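Local coordinates for protein cytochrome P450 268A2 Cyp268A2 (Mycobacterium marinum, PDB 6BLD) that is a mycobacterial cytochrome P450, a mostly helical haem-thiolate protein that holds its haem next to a ligand pocket lined largely by apolar side chains, at residues A[100-105]-A[112-117]; A[108-113]-A[367-372]; A[233-238]-A[248-253]. One frame throughout, in Å; residues are numbered along the deposited sequence.

The three contacts lie on one side of the chain's centre and meet around helix 109-117. Interaction 1 folds the loop before this helix back onto it; interaction 2 joins the start of the same helix to the cysteine loop 367-372, far along the sequence. Their centres are about 6 Å apart and both reach the haem. Interaction 3, between helices 231-237 and 247-278, falls in the sequence between the two halves of interaction 2; its centre lies about 10 Å from that of interaction 1 and about 16 Å from that of interaction 2. Phe253 touches Phe102, tying this helix pair to the residues round the haem propionate.

Interaction 1. Residues A[100-105]-A[112-117]; sequences QSFLAM and KLRKLV. With HEM (protoporphyrin IX containing Fe), chain B; DXJ ((3E,5E)-6,10-dimethylundeca-3,5,9-trien-2-one), chain C.
Phe102 lays one face of its ring against the backbone and first side-chain carbon of Arg114: Arg114 CB stands 4.3 Å from the ring centroid and 16° off the normal, a CH-pi contact. The ring's rim is turned to the haem, whose propionate carbon CGA lies near the ring plane, 3.4 Å from Phe102 CE1. A chi1 of 60° sets Phe102 CG between its backbone N and carbonyl carbon, and from there the ring fits between the helix and the propionate. Leu113 runs past Phe102 in the opposite direction, with its CB 3.9 Å from Phe102 CD2, approaching the ring obliquely. Farther out, the extended Met105 chain crosses Leu113 at about a right angle and brings SD to 3.8 Å from Leu113 CD1. Val117 CG2 is a looser neighbour of the ring.

Arg114 starts beside the ring, and its chain then runs on to the haem. With CG anti to the backbone N (chi1 170°) and a bend at chi2, the guanidinium meets the propionate edge-on, and NH1 gives a hydrogen bond of 2.7 Å to HEM O1A. NH1 also bonds to Phe371 O in the cysteine loop. Next along the loop from Phe102, Leu103 CD2 is 3.6 Å from C06 of the ligand DXJ, and Gln100 also lines that pocket. The contact thus combines an apolar wall with a cation bound to a carboxylate; with Phe102 packed beside the ion pair, the arginine's charge would be expected to favour an ionised propionate.

Interaction 2. Residues A[108-113]-A[367-372]; sequences PRHTKL and GGVHFC. With HEM (protoporphyrin IX containing Fe), chain B.
His110 overlaps His370 with one ring face, yet the planes are inclined at 45° and the centroids are 4.1 Å apart, so the imidazoles form an oblique aromatic pair. The overlap is offset toward the rims: CD2 of His110 comes to 3.2 Å from CE1 of His370, and His110 NE2 sits over the face of the His370 ring. With these faces turned to each other, both rings present an edge to the same haem propionate. His110 NE2 donates to HEM O1A at 2.6 Å, nearly straight at 176°, while His370 ND1 donates to HEM O2A at 2.7 Å. Each carboxylate oxygen therefore has its own imidazole N-H, which restrains the propionate's rotation. His110 reaches it from the helix by a first torsion of 166°, which places CG opposite the backbone N.

The loop 367-372 belongs to the cysteine-ligand loop of the cytochrome P450 fold, where a glycine-rich run leads to the thiolate that binds the haem iron; here Cys372 SG stands 2.7 Å from HEM FE, on the long side for such a bond. Gly368 to Phe371 form a type I turn, which places His370 on the propionate side of the haem just before the cysteine. Val369, on the same turn, lies alongside His110, the two side chains pointing opposite ways, with Val369 CG1 3.4 Å from His110 CE1 and oblique to the ring. Beyond the pair, Arg313 NH2 gives the haem a further hydrogen bond.

Interaction 3. Residues A[233-238]-A[248-253]; sequences SALVNA and ADVAAF
Leu235 and Val236 of helix 231-237 pack on Val250 and Phe253 of helix 247-278, the long helix that runs through the P450 fold past the haem and is known in this family as helix I. The two short segments are nearly antiparallel, at 159°, with their axes 10.5 Å apart.

Apolar contacts carry the interface. Leu235, whose first torsion of 174° points the branch away from its backbone N, extends toward helix 247-278 so that CD2 comes to 3.5 Å from CD2 of Phe253, approaching the ring obliquely; the same methyl lies 4.2 Å from Val250 CG2. Val236 and Val250 cross at about a right angle, methyl against methyl, with 3.8 Å between their CG1 atoms. All four residues are buried, and Val117 of helix 109-117 touches both Leu235 and Phe253, extending the packing toward the haem.

No hydrogen bond joins the two segments; polar side chains bond instead around helix 231-237. Ser233 OG is held by Asp230 and the backbone N of Gly228. Asn237 ND2 bonds to Arg223 O and also donates to Ser233 O at 2.7 Å, with the donor tilted 28° from the carbonyl plane.

Interaction 1. Residues A[100-105]-A[112-117]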
loop_
_atom_site.group_PDB
_atom_site.type_symbol
_atom_site.label_atom_id
_atom_site.label_comp_id
_atom_site.label_asym_id
_atom_site.label_seq_id
_atom_site.Cartn_x
_atom_site.Cartn_y
_atom_site.Cartn_z
ATOM N N GLN A 100 -7.263 1.759 11.192
ATOM C CA GLN A 100 -7.016 0.417 10.673
ATOM C C GLN A 100 -8.280 -0.233 10.118
ATOM O O GLN A 100 -8.228 -0.890 9.072
ATOM C CB GLN A 100 -6.401 -0.461 11.765
ATOM C CG GLN A 100 -5.044 0.023 12.266
ATOM C CD GLN A 100 -4.012 0.139 11.158
ATOM O OE1 GLN A 100 -3.383 -0.847 10.772
ATOM N NE2 GLN A 100 -3.832 1.350 10.641
ATOM N N SER A 101 -9.407 -0.071 10.801
ATOM C CA SER A 101 -10.707 -0.643 10.390
ATOM C C SER A 101 -10.540 -2.165 10.296
ATOM O O SER A 101 -9.848 -2.763 11.133
ATOM C CB SER A 101 -11.187 0.031 9.123
ATOM O OG SER A 101 -12.453 -0.468 8.729
ATOM N N PHE A 102 -11.142 -2.823 9.305
ATOM C CA PHE A 102 -11.081 -4.279 9.239
ATOM C C PHE A 102 -9.749 -4.802 8.716
ATOM O O PHE A 102 -9.570 -6.023 8.650
ATOM C CB PHE A 102 -12.233 -4.833 8.387
ATOM C CG PHE A 102 -12.245 -4.344 6.963
ATOM C CD1 PHE A 102 -11.427 -4.924 6.005
ATOM C CD2 PHE A 102 -13.098 -3.325 6.577
ATOM C CE1 PHE A 102 -11.443 -4.482 4.698
ATOM C CE2 PHE A 102 -13.121 -2.881 5.268
ATOM C CZ PHE A 102 -12.292 -3.459 4.327
ATOM N N LEU A 103 -8.816 -3.924 8.341
ATOM C CA LEU A 103 -7.478 -4.392 7.991
ATOM C C LEU A 103 -6.818 -5.080 9.180
ATOM O O LEU A 103 -6.178 -6.128 9.027
ATOM C CB LEU A 103 -6.622 -3.227 7.496
ATOM C CG LEU A 103 -5.148 -3.542 7.222
ATOM C CD1 LEU A 103 -5.001 -4.325 5.926
ATOM C CD2 LEU A 103 -4.325 -2.266 7.175
ATOM N N ALA A 104 -6.974 -4.514 10.371
ATOM C CA ALA A 104 -6.449 -5.101 11.605
ATOM C C ALA A 104 -7.540 -5.841 12.365
ATOM O O ALA A 104 -7.730 -5.655 13.567
ATOM C CB ALA A 104 -5.813 -4.021 12.472
ATOM N N MET A 105 -8.279 -6.693 11.656
ATOM C CA MET A 105 -9.376 -7.447 12.241
ATOM C C MET A 105 -9.347 -8.873 11.717
ATOM O O MET A 105 -8.931 -9.128 10.584
ATOM C CB MET A 105 -10.738 -6.814 11.925
ATOM C CG MET A 105 -11.044 -5.548 12.708
ATOM S SD MET A 105 -12.737 -4.989 12.436
ATOM C CE MET A 105 -12.661 -3.331 13.112
ATOM N N LYS A 112 -17.707 -9.531 8.358
ATOM C CA LYS A 112 -18.888 -8.672 8.385
ATOM C C LYS A 112 -18.618 -7.342 7.695
ATOM O O LYS A 112 -19.389 -6.906 6.831
ATOM C CB LYS A 112 -19.331 -8.432 9.829
ATOM C CG LYS A 112 -19.917 -9.638 10.537
ATOM C CD LYS A 112 -20.110 -9.340 12.017
ATOM C CE LYS A 112 -20.913 -10.427 12.708
ATOM N NZ LYS A 112 -20.869 -10.280 14.189
ATOM N N LEU A 113 -17.522 -6.676 8.068
ATOM C CA LEU A 113 -17.286 -5.316 7.596
ATOM C C LEU A 113 -16.852 -5.293 6.135
ATOM O O LEU A 113 -17.315 -4.447 5.361
ATOM C CB LEU A 113 -16.247 -4.630 8.483
ATOM C CG LEU A 113 -16.668 -4.433 9.941
ATOM C CD1 LEU A 113 -15.704 -3.507 10.666
ATOM C CD2 LEU A 113 -18.091 -3.901 10.026
ATOM N N ARG A 114 -15.965 -6.210 5.737
ATOM C CA ARG A 114 -15.522 -6.247 4.345
ATOM C C ARG A 114 -16.683 -6.512 3.394
ATOM O O ARG A 114 -16.719 -5.961 2.288
ATOM C CB ARG A 114 -14.427 -7.303 4.167
ATOM C CG ARG A 114 -14.072 -7.601 2.715
ATOM C CD ARG A 114 -12.607 -7.987 2.553
ATOM N NE ARG A 114 -12.295 -8.332 1.168
ATOM C CZ ARG A 114 -11.063 -8.455 0.682
ATOM N NH1 ARG A 114 -10.011 -8.262 1.467
ATOM N NH2 ARG A 114 -10.881 -8.772 -0.593
ATOM N N LYS A 115 -17.651 -7.331 3.816
ATOM C CA LYS A 115 -18.798 -7.636 2.964
ATOM C C LYS A 115 -19.621 -6.391 2.651
ATOM O O LYS A 115 -20.266 -6.324 1.599
ATOM C CB LYS A 115 -19.670 -8.700 3.635
ATOM C CG LYS A 115 -20.897 -9.118 2.837
ATOM C CD LYS A 115 -20.512 -9.682 1.479
ATOM C CE LYS A 115 -21.745 -10.049 0.669
ATOM N NZ LYS A 115 -21.387 -10.561 -0.683
ATOM N N LEU A 116 -19.598 -5.392 3.535
ATOM C CA LEU A 116 -20.433 -4.210 3.341
ATOM C C LEU A 116 -19.972 -3.366 2.159
ATOM O O LEU A 116 -20.779 -2.638 1.570
ATOM C CB LEU A 116 -20.446 -3.363 4.614
ATOM C CG LEU A 116 -20.879 -4.085 5.891
ATOM C CD1 LEU A 116 -20.504 -3.269 7.115
ATOM C CD2 LEU A 116 -22.371 -4.370 5.867
ATOM N N VAL A 117 -18.691 -3.441 1.799
ATOM C CA VAL A 117 -18.129 -2.606 0.745
ATOM C C VAL A 117 -17.518 -3.414 -0.389
ATOM O O VAL A 117 -17.062 -2.824 -1.374
ATOM C CB VAL A 117 -17.089 -1.619 1.312
ATOM C CG1 VAL A 117 -17.696 -0.797 2.442
ATOM C CG2 VAL A 117 -15.855 -2.365 1.795
HETATM C CHA HEM B . -5.294 -4.537 1.543
HETATM C CHB HEM B . -7.916 -1.018 -0.534
HETATM C CHC HEM B . -4.552 -0.562 -4.009
HETATM C CHD HEM B . -1.613 -3.438 -1.410
HETATM C C1A HEM B . -6.304 -3.634 1.284
HETATM C C2A HEM B . -7.515 -3.451 2.060
HETATM C C3A HEM B . -8.236 -2.485 1.488
HETATM C C4A HEM B . -7.510 -2.012 0.326
HETATM C CMA HEM B . -9.605 -1.961 1.977
HETATM C CAA HEM B . -7.905 -4.247 3.324
HETATM C CBA HEM B . -8.535 -5.568 2.889
HETATM C CGA HEM B . -8.759 -6.454 4.087
HETATM O O1A HEM B . -9.569 -7.411 3.981
HETATM O O2A HEM B . -8.134 -6.200 5.150
HETATM C C1B HEM B . -7.271 -0.632 -1.689
HETATM C C2B HEM B . -7.805 0.255 -2.697
HETATM C C3B HEM B . -6.900 0.391 -3.664
HETATM C C4B HEM B . -5.733 -0.408 -3.306
HETATM C CMB HEM B . -9.194 0.930 -2.673
HETATM C CAB HEM B . -7.142 1.277 -4.909
HETATM C CBB HEM B . -6.295 1.333 -5.937
HETATM C C1C HEM B . -3.458 -1.310 -3.612
HETATM C C2C HEM B . -2.224 -1.489 -4.354
HETATM C C3C HEM B . -1.414 -2.279 -3.622
HETATM C C4C HEM B . -2.115 -2.633 -2.409
HETATM C CMC HEM B . -1.948 -0.836 -5.729
HETATM C CAC HEM B . 0.009 -2.807 -3.921
HETATM C CBC HEM B . 0.601 -2.710 -5.115
HETATM C C1D HEM B . -2.345 -4.007 -0.392
HETATM C C2D HEM B . -1.865 -4.968 0.577
HETATM C C3D HEM B . -2.877 -5.273 1.397
HETATM C C4D HEM B . -4.041 -4.515 0.971
HETATM C CMD HEM B . -0.427 -5.528 0.640
HETATM C CAD HEM B . -2.826 -6.264 2.582
HETATM C CBD HEM B . -2.920 -7.690 2.046
HETATM C CGD HEM B . -2.818 -8.693 3.166
HETATM O O1D HEM B . -2.825 -9.917 2.874
HETATM O O2D HEM B . -2.727 -8.275 4.348
HETATM N NA HEM B . -6.336 -2.736 0.232
HETATM N NB HEM B . -6.006 -1.017 -2.092
HETATM N NC HEM B . -3.355 -2.024 -2.433
HETATM N ND HEM B . -3.675 -3.756 -0.122
HETATM FE FE HEM B . -4.918 -2.566 -1.237
HETATM C C10 DXJ C . -2.546 4.166 8.761
HETATM C C13 DXJ C . -0.545 6.385 11.157
HETATM C C01 DXJ C . -2.745 -1.466 2.311
HETATM C C02 DXJ C . -2.579 -0.167 3.093
HETATM C C03 DXJ C . -3.362 0.079 4.124
HETATM C C04 DXJ C . -1.505 0.839 2.680
HETATM C C05 DXJ C . -3.215 1.371 4.926
HETATM C C06 DXJ C . -3.184 1.117 6.431
HETATM C C07 DXJ C . -3.377 2.389 7.257
HETATM C C08 DXJ C . -2.365 2.897 7.931
HETATM C C09 DXJ C . -4.745 3.062 7.305
HETATM C C11 DXJ C . -1.608 4.520 9.617
HETATM C C12 DXJ C . -1.763 5.782 10.462
HETATM O O14 DXJ C . -2.827 6.292 10.579
#

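Interaction 2. Residues A[108-113]-A[367-372]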
loop_
_atom_site.group_PDB
_atom_site.type_symbol
_atom_site.label_atom_id
_atom_site.label_comp_id
_atom_site.label_asym_id
_atom_site.label_seq_id
_atom_site.Cartn_x
_atom_site.Cartn_y
_atom_site.Cartn_z
ATOM N N PRO A 108 -14.861 -13.292 12.972
ATOM C CA PRO A 108 -15.910 -13.002 11.989
ATOM C C PRO A 108 -16.130 -11.516 11.689
ATOM O O PRO A 108 -16.772 -11.204 10.686
ATOM C CB PRO A 108 -17.154 -13.597 12.646
ATOM C CG PRO A 108 -16.915 -13.403 14.104
ATOM C CD PRO A 108 -15.422 -13.534 14.315
ATOM N N ARG A 109 -15.612 -10.620 12.533
ATOM C CA ARG A 109 -15.891 -9.197 12.347
ATOM C C ARG A 109 -15.301 -8.677 11.041
ATOM O O ARG A 109 -15.909 -7.832 10.372
ATOM C CB ARG A 109 -15.365 -8.390 13.535
ATOM C CG ARG A 109 -15.668 -6.900 13.441
ATOM C CD ARG A 109 -16.002 -6.300 14.798
ATOM N NE ARG A 109 -16.485 -4.928 14.677
ATOM C CZ ARG A 109 -17.770 -4.586 14.637
ATOM N NH1 ARG A 109 -18.711 -5.519 14.713
ATOM N NH2 ARG A 109 -18.116 -3.310 14.522
ATOM N N HIS A 110 -14.121 -9.170 10.657
ATOM C CA HIS A 110 -13.550 -8.776 9.372
ATOM C C HIS A 110 -14.453 -9.195 8.220
ATOM O O HIS A 110 -14.615 -8.452 7.245
ATOM C CB HIS A 110 -12.156 -9.377 9.197
ATOM C CG HIS A 110 -11.639 -9.291 7.794
ATOM N ND1 HIS A 110 -11.837 -10.290 6.865
ATOM C CD2 HIS A 110 -10.945 -8.318 7.158
ATOM C CE1 HIS A 110 -11.283 -9.937 5.718
ATOM N NE2 HIS A 110 -10.733 -8.746 5.870
ATOM N N THR A 111 -15.051 -10.386 8.315
ATOM C CA THR A 111 -15.958 -10.843 7.268
ATOM C C THR A 111 -17.204 -9.969 7.201
ATOM O O THR A 111 -17.711 -9.683 6.110
ATOM C CB THR A 111 -16.339 -12.305 7.504
ATOM O OG1 THR A 111 -15.225 -13.005 8.071
ATOM C CG2 THR A 111 -16.735 -12.974 6.193
ATOM N N LYS A 112 -17.707 -9.531 8.358
ATOM C CA LYS A 112 -18.888 -8.672 8.385
ATOM C C LYS A 112 -18.618 -7.342 7.695
ATOM O O LYS A 112 -19.389 -6.906 6.831
ATOM C CB LYS A 112 -19.331 -8.432 9.829
ATOM C CG LYS A 112 -19.917 -9.638 10.537
ATOM C CD LYS A 112 -20.110 -9.340 12.017
ATOM C CE LYS A 112 -20.913 -10.427 12.708
ATOM N NZ LYS A 112 -20.869 -10.280 14.189
ATOM N N LEU A 113 -17.522 -6.676 8.068
ATOM C CA LEU A 113 -17.286 -5.316 7.596
ATOM C C LEU A 113 -16.852 -5.293 6.135
ATOM O O LEU A 113 -17.315 -4.447 5.361
ATOM C CB LEU A 113 -16.247 -4.630 8.483
ATOM C CG LEU A 113 -16.668 -4.433 9.941
ATOM C CD1 LEU A 113 -15.704 -3.507 10.666
ATOM C CD2 LEU A 113 -18.091 -3.901 10.026
ATOM N N GLY A 367 -1.802 -13.119 -0.247
ATOM C CA GLY A 367 -3.061 -13.760 -0.558
ATOM C C GLY A 367 -3.792 -14.243 0.682
ATOM O O GLY A 367 -3.232 -14.365 1.770
ATOM N N GLY A 368 -5.087 -14.512 0.505
ATOM C CA GLY A 368 -5.913 -15.080 1.551
ATOM C C GLY A 368 -7.008 -14.120 1.988
ATOM O O GLY A 368 -7.596 -13.405 1.161
ATOM N N VAL A 369 -7.269 -14.099 3.295
ATOM C CA VAL A 369 -8.448 -13.424 3.828
ATOM C C VAL A 369 -8.369 -11.917 3.602
ATOM O O VAL A 369 -9.372 -11.273 3.267
ATOM C CB VAL A 369 -8.614 -13.779 5.320
ATOM C CG1 VAL A 369 -9.449 -12.742 6.042
ATOM C CG2 VAL A 369 -9.236 -15.163 5.465
ATOM N N HIS A 370 -7.182 -11.330 3.761
ATOM C CA HIS A 370 -7.017 -9.885 3.684
ATOM C C HIS A 370 -6.508 -9.415 2.324
ATOM O O HIS A 370 -6.007 -8.289 2.221
ATOM C CB HIS A 370 -6.074 -9.407 4.787
ATOM C CG HIS A 370 -6.693 -9.409 6.149
ATOM N ND1 HIS A 370 -7.352 -8.313 6.667
ATOM C CD2 HIS A 370 -6.757 -10.372 7.099
ATOM C CE1 HIS A 370 -7.792 -8.602 7.879
ATOM N NE2 HIS A 370 -7.445 -9.845 8.164
ATOM N N PHE A 371 -6.631 -10.240 1.284
ATOM C CA PHE A 371 -6.106 -9.873 -0.027
ATOM C C PHE A 371 -6.696 -8.549 -0.493
ATOM O O PHE A 371 -7.867 -8.249 -0.239
ATOM C CB PHE A 371 -6.398 -10.962 -1.056
ATOM C CG PHE A 371 -5.757 -10.711 -2.394
ATOM C CD1 PHE A 371 -4.416 -10.996 -2.597
ATOM C CD2 PHE A 371 -6.489 -10.173 -3.442
ATOM C CE1 PHE A 371 -3.819 -10.762 -3.823
ATOM C CE2 PHE A 371 -5.895 -9.935 -4.670
ATOM C CZ PHE A 371 -4.560 -10.230 -4.860
ATOM N N CYS A 372 -5.870 -7.769 -1.190
ATOM C CA CYS A 372 -6.156 -6.366 -1.471
ATOM C C CYS A 372 -7.543 -6.181 -2.058
ATOM O O CYS A 372 -7.869 -6.747 -3.105
ATOM C CB CYS A 372 -5.107 -5.809 -2.430
ATOM S SG CYS A 372 -5.620 -4.291 -3.248
HETATM C CHA HEM B . -5.294 -4.537 1.543
HETATM C CHB HEM B . -7.916 -1.018 -0.534
HETATM C CHC HEM B . -4.552 -0.562 -4.009
HETATM C CHD HEM B . -1.613 -3.438 -1.410
HETATM C C1A HEM B . -6.304 -3.634 1.284
HETATM C C2A HEM B . -7.515 -3.451 2.060
HETATM C C3A HEM B . -8.236 -2.485 1.488
HETATM C C4A HEM B . -7.510 -2.012 0.326
HETATM C CMA HEM B . -9.605 -1.961 1.977
HETATM C CAA HEM B . -7.905 -4.247 3.324
HETATM C CBA HEM B . -8.535 -5.568 2.889
HETATM C CGA HEM B . -8.759 -6.454 4.087
HETATM O O1A HEM B . -9.569 -7.411 3.981
HETATM O O2A HEM B . -8.134 -6.200 5.150
HETATM C C1B HEM B . -7.271 -0.632 -1.689
HETATM C C2B HEM B . -7.805 0.255 -2.697
HETATM C C3B HEM B . -6.900 0.391 -3.664
HETATM C C4B HEM B . -5.733 -0.408 -3.306
HETATM C CMB HEM B . -9.194 0.930 -2.673
HETATM C CAB HEM B . -7.142 1.277 -4.909
HETATM C CBB HEM B . -6.295 1.333 -5.937
HETATM C C1C HEM B . -3.458 -1.310 -3.612
HETATM C C2C HEM B . -2.224 -1.489 -4.354
HETATM C C3C HEM B . -1.414 -2.279 -3.622
HETATM C C4C HEM B . -2.115 -2.633 -2.409
HETATM C CMC HEM B . -1.948 -0.836 -5.729
HETATM C CAC HEM B . 0.009 -2.807 -3.921
HETATM C CBC HEM B . 0.601 -2.710 -5.115
HETATM C C1D HEM B . -2.345 -4.007 -0.392
HETATM C C2D HEM B . -1.865 -4.968 0.577
HETATM C C3D HEM B . -2.877 -5.273 1.397
HETATM C C4D HEM B . -4.041 -4.515 0.971
HETATM C CMD HEM B . -0.427 -5.528 0.640
HETATM C CAD HEM B . -2.826 -6.264 2.582
HETATM C CBD HEM B . -2.920 -7.690 2.046
HETATM C CGD HEM B . -2.818 -8.693 3.166
HETATM O O1D HEM B . -2.825 -9.917 2.874
HETATM O O2D HEM B . -2.727 -8.275 4.348
HETATM N NA HEM B . -6.336 -2.736 0.232
HETATM N NB HEM B . -6.006 -1.017 -2.092
HETATM N NC HEM B . -3.355 -2.024 -2.433
HETATM N ND HEM B . -3.675 -3.756 -0.122
HETATM FE FE HEM B . -4.918 -2.566 -1.237
#

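Interaction 3. Residues A[233-238]-A[248-253]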
loop_
_atom_site.group_PDB
_atom_site.type_symbol
_atom_site.label_atom_id
_atom_site.label_comp_id
_atom_site.label_asym_id
_atom_site.label_seq_id
_atom_site.Cartn_x
_atom_site.Cartn_y
_atom_site.Cartn_z
ATOM N N SER A 233 -22.381 5.095 0.947
ATOM C CA SER A 233 -23.810 5.005 1.227
ATOM C C SER A 233 -24.171 3.648 1.810
ATOM O O SER A 233 -24.883 3.558 2.815
ATOM C CB SER A 233 -24.611 5.254 -0.050
ATOM O OG SER A 233 -24.491 6.592 -0.491
ATOM N N ALA A 234 -23.694 2.574 1.177
ATOM C CA ALA A 234 -23.999 1.236 1.662
ATOM C C ALA A 234 -23.394 0.986 3.036
ATOM O O ALA A 234 -23.980 0.260 3.845
ATOM C CB ALA A 234 -23.505 0.190 0.663
ATOM N N LEU A 235 -22.237 1.584 3.323
ATOM C CA LEU A 235 -21.588 1.358 4.610
ATOM C C LEU A 235 -22.349 2.041 5.741
ATOM O O LEU A 235 -22.635 1.421 6.772
ATOM C CB LEU A 235 -20.142 1.848 4.560
ATOM C CG LEU A 235 -19.390 1.807 5.891
ATOM C CD1 LEU A 235 -18.840 0.414 6.152
ATOM C CD2 LEU A 235 -18.280 2.841 5.912
ATOM N N VAL A 236 -22.684 3.323 5.570
ATOM C CA VAL A 236 -23.326 4.081 6.642
ATOM C C VAL A 236 -24.805 3.765 6.794
ATOM O O VAL A 236 -25.399 4.116 7.821
ATOM C CB VAL A 236 -23.154 5.596 6.424
ATOM C CG1 VAL A 236 -21.697 5.929 6.141
ATOM C CG2 VAL A 236 -24.048 6.085 5.292
ATOM N N ASN A 237 -25.418 3.111 5.808
ATOM C CA ASN A 237 -26.828 2.755 5.866
ATOM C C ASN A 237 -27.059 1.279 6.154
ATOM O O ASN A 237 -28.212 0.864 6.307
ATOM C CB ASN A 237 -27.526 3.135 4.554
ATOM C CG ASN A 237 -27.654 4.634 4.376
ATOM O OD1 ASN A 237 -28.425 5.290 5.076
ATOM N ND2 ASN A 237 -26.898 5.185 3.433
ATOM N N ALA A 238 -26.000 0.479 6.228
ATOM C CA ALA A 238 -26.148 -0.952 6.451
ATOM C C ALA A 238 -26.522 -1.246 7.897
ATOM O O ALA A 238 -26.195 -0.490 8.818
ATOM C CB ALA A 238 -24.859 -1.690 6.094
ATOM N N ALA A 248 -17.325 5.813 14.898
ATOM C CA ALA A 248 -15.915 5.442 14.939
ATOM C C ALA A 248 -15.585 4.393 13.884
ATOM O O ALA A 248 -14.546 4.479 13.220
ATOM C CB ALA A 248 -15.547 4.939 16.336
ATOM N N ASP A 249 -16.459 3.396 13.712
ATOM C CA ASP A 249 -16.222 2.372 12.699
ATOM C C ASP A 249 -16.281 2.959 11.295
ATOM O O ASP A 249 -15.459 2.616 10.436
ATOM C CB ASP A 249 -17.240 1.240 12.842
ATOM C CG ASP A 249 -17.237 0.619 14.225
ATOM O OD1 ASP A 249 -16.143 0.435 14.797
ATOM O OD2 ASP A 249 -18.332 0.313 14.741
ATOM N N VAL A 250 -17.249 3.843 11.045
ATOM C CA VAL A 250 -17.399 4.433 9.720
ATOM C C VAL A 250 -16.189 5.292 9.375
ATOM O O VAL A 250 -15.646 5.209 8.266
ATOM C CB VAL A 250 -18.712 5.234 9.652
ATOM C CG1 VAL A 250 -18.681 6.221 8.502
ATOM C CG2 VAL A 250 -19.900 4.293 9.524
ATOM N N ALA A 251 -15.735 6.117 10.321
ATOM C CA ALA A 251 -14.596 6.989 10.054
ATOM C C ALA A 251 -13.309 6.191 9.900
ATOM O O ALA A 251 -12.457 6.532 9.071
ATOM C CB ALA A 251 -14.456 8.026 11.169
ATOM N N ALA A 252 -13.147 5.125 10.688
ATOM C CA ALA A 252 -11.936 4.318 10.594
ATOM C C ALA A 252 -11.805 3.676 9.218
ATOM O O ALA A 252 -10.701 3.588 8.670
ATOM C CB ALA A 252 -11.925 3.252 11.690
ATOM N N PHE A 253 -12.922 3.227 8.640
ATOM C CA PHE A 253 -12.857 2.647 7.302
ATOM C C PHE A 253 -12.573 3.713 6.252
ATOM O O PHE A 253 -11.890 3.444 5.257
ATOM C CB PHE A 253 -14.151 1.907 6.968
ATOM C CG PHE A 253 -14.263 1.535 5.517
ATOM C CD1 PHE A 253 -13.552 0.460 5.009
ATOM C CD2 PHE A 253 -15.052 2.277 4.655
ATOM C CE1 PHE A 253 -13.640 0.121 3.673
ATOM C CE2 PHE A 253 -15.144 1.943 3.320
ATOM C CZ PHE A 253 -14.437 0.864 2.827
#